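PDB 6B2Y: solute-binding periplasmic protein of iron/siderophore ABC transporter from Yersinia pestis, which probably captures a chelated iron or other transition-metal complex in the periplasm and delivers it to an ABC transporter for uptake. Local coordinates for residues G237-N249 with N339-Y351. Residues are numbered along the deposited sequence; the frame is centred on the assembly and turned at random.
Sequences GNMGDFIDQAGGN and NVLAIQSFAKWFY
Phe242 points from helix 239-245 at segment 339-351 and touches Asn339, Ala342, Ile343 and Phe346. Its outer end does the closest touching, CZ lying 3.3 Å from Asn339 CB, with the ring and the Asn339 amide turned 45° apart. Asn339 CG lies between its backbone N and carbonyl carbon (chi1 64°), which lays the amide against that end of the ring. The Ile343 side chain crosses that of Phe242 at about a right angle, its CG1 3.6 Å from Phe242 CD1; its CD1 runs on to the Gln245 amide. At the next turn Ala246 is the small residue that lets the backbones close up: its CB stands 3.4 Å from Ala347 N, beside Phe346 CB. The CD2-CE2-CZ border of the Phe346 ring faces helix 239-245: Ile243 N lies in plane at CD2, and Met239 SD makes an oblique Met-aromatic contact at CZ. The helix ends in a Schellman motif, Gly248 N bonding to Ile243 O and Gly247 N to Asp244 O, with Gly247 at positive phi as C-prime residue. Tyr351 OH donates to Gly247 O at 2.7 Å, standing 28° out of the carbonyl plane. Ala246 O instead meets the ring edges of Phe350 and Tyr351, buried without a hydrogen-bond partner. In the second shell, Tyr196 OH hydrogen-bonds Asn339 OD1 and Pro168 packs on Phe242. Shape and dispersion therefore hold most of this joint, while its single cross-segment hydrogen bond fixes where the end of helix 239-245 meets Tyr351.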
loop_
_atom_site.group_PDB
_atom_site.type_symbol
_atom_site.label_atom_id
_atom_site.label_comp_id
_atom_site.label_asym_id
_atom_site.label_seq_id
_atom_site.Cartn_x
_atom_site.Cartn_y
_atom_site.Cartn_z
ATOM N N GLY A 237 -0.457 -7.686 11.773
ATOM C CA GLY A 237 -0.985 -7.467 10.447
ATOM C C GLY A 237 -0.337 -6.247 9.824
ATOM O O GLY A 237 0.715 -5.797 10.273
ATOM N N ASN A 238 -0.988 -5.733 8.782
ATOM C CA ASN A 238 -0.445 -4.658 7.950
ATOM C C ASN A 238 1.041 -4.871 7.671
ATOM O O ASN A 238 1.441 -5.991 7.348
ATOM C CB ASN A 238 -0.717 -3.316 8.604
ATOM C CG ASN A 238 -0.572 -2.152 7.622
ATOM O OD1 ASN A 238 0.398 -1.411 7.692
ATOM N ND2 ASN A 238 -1.517 -2.014 6.694
ATOM N N MET A 239 1.877 -3.822 7.793
ATOM C CA MET A 239 3.271 -3.973 7.419
ATOM C C MET A 239 4.011 -4.928 8.344
ATOM O O MET A 239 5.074 -5.427 7.963
ATOM C CB MET A 239 3.953 -2.596 7.394
ATOM C CG MET A 239 3.458 -1.702 6.273
ATOM S SD MET A 239 4.867 -0.842 5.565
ATOM C CE MET A 239 4.142 0.453 4.547
ATOM N N GLY A 240 3.459 -5.204 9.533
ATOM C CA GLY A 240 3.966 -6.302 10.342
ATOM C C GLY A 240 4.039 -7.604 9.569
ATOM O O GLY A 240 4.984 -8.382 9.727
ATOM N N ASP A 241 3.040 -7.858 8.709
ATOM C CA ASP A 241 3.079 -9.044 7.856
ATOM C C ASP A 241 4.317 -9.047 6.964
ATOM O O ASP A 241 4.896 -10.110 6.691
ATOM C CB ASP A 241 1.812 -9.113 6.987
ATOM C CG ASP A 241 0.601 -9.626 7.748
ATOM O OD1 ASP A 241 0.737 -9.943 8.954
ATOM O OD2 ASP A 241 -0.488 -9.727 7.134
ATOM N N PHE A 242 4.711 -7.877 6.451
ATOM C CA PHE A 242 5.885 -7.830 5.578
ATOM C C PHE A 242 7.157 -8.092 6.362
ATOM O O PHE A 242 8.083 -8.740 5.854
ATOM C CB PHE A 242 6.004 -6.470 4.882
ATOM C CG PHE A 242 4.729 -5.992 4.239
ATOM C CD1 PHE A 242 3.774 -6.887 3.779
ATOM C CD2 PHE A 242 4.510 -4.625 4.069
ATOM C CE1 PHE A 242 2.602 -6.427 3.185
ATOM C CE2 PHE A 242 3.353 -4.168 3.480
ATOM C CZ PHE A 242 2.401 -5.062 3.051
ATOM N N ILE A 243 7.239 -7.548 7.575
ATOM C CA ILE A 243 8.379 -7.837 8.440
ATOM C C ILE A 243 8.510 -9.341 8.664
ATOM O O ILE A 243 9.597 -9.915 8.492
ATOM C CB ILE A 243 8.238 -7.080 9.768
ATOM C CG1 ILE A 243 8.384 -5.579 9.509
ATOM C CG2 ILE A 243 9.287 -7.546 10.783
ATOM C CD1 ILE A 243 8.039 -4.733 10.728
ATOM N N ASP A 244 7.399 -9.993 9.034
ATOM C CA ASP A 244 7.382 -11.442 9.253
ATOM C C ASP A 244 7.907 -12.192 8.033
ATOM O O ASP A 244 8.811 -13.028 8.147
ATOM C CB ASP A 244 5.959 -11.932 9.586
ATOM C CG ASP A 244 5.406 -11.368 10.894
ATOM O OD1 ASP A 244 6.133 -10.690 11.648
ATOM O OD2 ASP A 244 4.205 -11.599 11.175
ATOM N N GLN A 245 7.332 -11.927 6.852
ATOM C CA GLN A 245 7.726 -12.679 5.665
ATOM C C GLN A 245 9.171 -12.412 5.284
ATOM O O GLN A 245 9.832 -13.281 4.702
ATOM C CB GLN A 245 6.817 -12.334 4.482
ATOM C CG GLN A 245 5.391 -12.833 4.640
ATOM C CD GLN A 245 4.505 -12.421 3.470
ATOM O OE1 GLN A 245 4.277 -13.204 2.552
ATOM N NE2 GLN A 245 3.996 -11.193 3.511
ATOM N N ALA A 246 9.677 -11.218 5.593
ATOM C CA ALA A 246 11.053 -10.877 5.275
ATOM C C ALA A 246 12.018 -11.386 6.329
ATOM O O ALA A 246 13.211 -11.079 6.255
ATOM C CB ALA A 246 11.204 -9.357 5.109
ATOM N N GLY A 247 11.532 -12.150 7.305
ATOM C CA GLY A 247 12.422 -12.741 8.281
ATOM C C GLY A 247 12.856 -11.838 9.411
ATOM O O GLY A 247 13.877 -12.115 10.053
ATOM N N GLY A 248 12.125 -10.759 9.675
ATOM C CA GLY A 248 12.391 -9.917 10.815
ATOM C C GLY A 248 11.481 -10.240 11.984
ATOM O O GLY A 248 10.499 -10.976 11.869
ATOM N N ASN A 249 11.806 -9.637 13.121
ATOM C CA ASN A 249 11.025 -9.775 14.346
ATOM C C ASN A 249 10.440 -8.403 14.692
ATOM O O ASN A 249 11.141 -7.543 15.229
ATOM C CB ASN A 249 11.905 -10.333 15.468
ATOM C CG ASN A 249 11.276 -10.191 16.838
ATOM O OD1 ASN A 249 10.050 -10.201 16.983
ATOM N ND2 ASN A 249 12.121 -10.076 17.869
ATOM N N ASN A 339 2.424 -4.510 -2.724
ATOM C CA ASN A 339 3.226 -4.600 -1.506
ATOM C C ASN A 339 4.340 -5.635 -1.578
ATOM O O ASN A 339 5.203 -5.638 -0.692
ATOM C CB ASN A 339 2.317 -4.855 -0.288
ATOM C CG ASN A 339 1.586 -6.204 -0.346
ATOM O OD1 ASN A 339 2.166 -7.219 -0.716
ATOM N ND2 ASN A 339 0.311 -6.213 0.055
ATOM N N VAL A 340 4.344 -6.521 -2.583
ATOM C CA VAL A 340 5.469 -7.448 -2.723
ATOM C C VAL A 340 6.777 -6.672 -2.855
ATOM O O VAL A 340 7.846 -7.163 -2.463
ATOM C CB VAL A 340 5.241 -8.418 -3.904
ATOM C CG1 VAL A 340 4.997 -7.680 -5.213
ATOM C CG2 VAL A 340 6.418 -9.424 -4.050
ATOM N N LEU A 341 6.724 -5.445 -3.387
ATOM C CA LEU A 341 7.949 -4.659 -3.472
ATOM C C LEU A 341 8.463 -4.265 -2.099
ATOM O O LEU A 341 9.680 -4.156 -1.896
ATOM C CB LEU A 341 7.721 -3.415 -4.329
ATOM C CG LEU A 341 7.301 -3.751 -5.758
ATOM C CD1 LEU A 341 6.762 -2.513 -6.472
ATOM C CD2 LEU A 341 8.453 -4.352 -6.524
ATOM N N ALA A 342 7.568 -4.048 -1.135
ATOM C CA ALA A 342 8.025 -3.780 0.221
ATOM C C ALA A 342 8.568 -5.041 0.879
ATOM O O ALA A 342 9.563 -4.992 1.616
ATOM C CB ALA A 342 6.885 -3.191 1.057
ATOM N N ILE A 343 7.926 -6.186 0.639
ATOM C CA ILE A 343 8.424 -7.429 1.224
ATOM C C ILE A 343 9.848 -7.709 0.764
ATOM O O ILE A 343 10.726 -8.057 1.575
ATOM C CB ILE A 343 7.484 -8.590 0.879
ATOM C CG1 ILE A 343 6.122 -8.382 1.551
ATOM C CG2 ILE A 343 8.103 -9.912 1.290
ATOM C CD1 ILE A 343 5.053 -9.305 0.936
ATOM N N GLN A 344 10.106 -7.523 -0.530
ATOM C CA GLN A 344 11.438 -7.774 -1.077
ATOM C C GLN A 344 12.443 -6.757 -0.557
ATOM O O GLN A 344 13.588 -7.115 -0.238
ATOM C CB GLN A 344 11.403 -7.754 -2.605
ATOM C CG GLN A 344 10.729 -8.959 -3.241
ATOM C CD GLN A 344 10.907 -8.972 -4.744
ATOM O OE1 GLN A 344 11.360 -7.987 -5.339
ATOM N NE2 GLN A 344 10.557 -10.072 -5.365
ATOM N N SER A 345 12.043 -5.485 -0.467
ATOM C CA SER A 345 12.953 -4.463 0.050
ATOM C C SER A 345 13.308 -4.729 1.510
ATOM O O SER A 345 14.479 -4.624 1.898
ATOM C CB SER A 345 12.335 -3.070 -0.099
ATOM O OG SER A 345 12.352 -2.656 -1.452
ATOM N N PHE A 346 12.314 -5.079 2.335
ATOM C CA PHE A 346 12.597 -5.424 3.728
ATOM C C PHE A 346 13.609 -6.560 3.812
ATOM O O PHE A 346 14.586 -6.485 4.569
ATOM C CB PHE A 346 11.320 -5.835 4.467
ATOM C CG PHE A 346 10.396 -4.698 4.785
ATOM C CD1 PHE A 346 10.560 -3.451 4.177
ATOM C CD2 PHE A 346 9.347 -4.875 5.668
ATOM C CE1 PHE A 346 9.698 -2.414 4.464
ATOM C CE2 PHE A 346 8.472 -3.849 5.953
ATOM C CZ PHE A 346 8.660 -2.592 5.350
ATOM N N ALA A 347 13.369 -7.632 3.059
ATOM C CA ALA A 347 14.232 -8.810 3.132
ATOM C C ALA A 347 15.664 -8.468 2.741
ATOM O O ALA A 347 16.620 -8.903 3.398
ATOM C CB ALA A 347 13.691 -9.907 2.223
ATOM N N LYS A 348 15.827 -7.698 1.671
ATOM C CA LYS A 348 17.166 -7.330 1.215
ATOM C C LYS A 348 17.881 -6.460 2.240
ATOM O O LYS A 348 19.106 -6.554 2.394
ATOM C CB LYS A 348 17.077 -6.629 -0.142
ATOM C CG LYS A 348 18.393 -6.557 -0.915
ATOM C CD LYS A 348 18.220 -5.806 -2.217
ATOM C CE LYS A 348 19.556 -5.574 -2.903
ATOM N NZ LYS A 348 20.088 -6.816 -3.528
ATOM N N TRP A 349 17.147 -5.576 2.930
ATOM C CA TRP A 349 17.752 -4.811 4.016
ATOM C C TRP A 349 18.147 -5.712 5.180
ATOM O O TRP A 349 19.230 -5.544 5.758
ATOM C CB TRP A 349 16.802 -3.732 4.522
ATOM C CG TRP A 349 16.459 -2.682 3.525
ATOM C CD1 TRP A 349 17.211 -2.271 2.462
ATOM C CD2 TRP A 349 15.264 -1.886 3.508
ATOM N NE1 TRP A 349 16.550 -1.269 1.774
ATOM C CE2 TRP A 349 15.360 -1.010 2.405
ATOM C CE3 TRP A 349 14.127 -1.830 4.320
ATOM C CZ2 TRP A 349 14.357 -0.099 2.090
ATOM C CZ3 TRP A 349 13.134 -0.919 4.010
ATOM C CH2 TRP A 349 13.255 -0.065 2.906
ATOM N N PHE A 350 17.278 -6.672 5.541
ATOM C CA PHE A 350 17.515 -7.480 6.734
ATOM C C PHE A 350 18.675 -8.436 6.524
ATOM O O PHE A 350 19.427 -8.724 7.461
ATOM C CB PHE A 350 16.270 -8.301 7.112
ATOM C CG PHE A 350 15.038 -7.483 7.446
ATOM C CD1 PHE A 350 15.088 -6.098 7.583
ATOM C CD2 PHE A 350 13.812 -8.123 7.624
ATOM C CE1 PHE A 350 13.944 -5.369 7.877
ATOM C CE2 PHE A 350 12.663 -7.404 7.929
ATOM C CZ PHE A 350 12.726 -6.022 8.048
ATOM N N TYR A 351 18.798 -8.991 5.322
ATOM C CA TYR A 351 19.812 -10.000 5.008
ATOM C C TYR A 351 20.479 -9.623 3.695
ATOM O O TYR A 351 20.231 -10.244 2.655
ATOM C CB TYR A 351 19.182 -11.393 4.945
ATOM C CG TYR A 351 18.435 -11.772 6.207
ATOM C CD1 TYR A 351 19.104 -12.292 7.310
ATOM C CD2 TYR A 351 17.053 -11.619 6.298
ATOM C CE1 TYR A 351 18.436 -12.628 8.462
ATOM C CE2 TYR A 351 16.369 -11.964 7.457
ATOM C CZ TYR A 351 17.064 -12.488 8.534
ATOM O OH TYR A 351 16.413 -12.838 9.697
#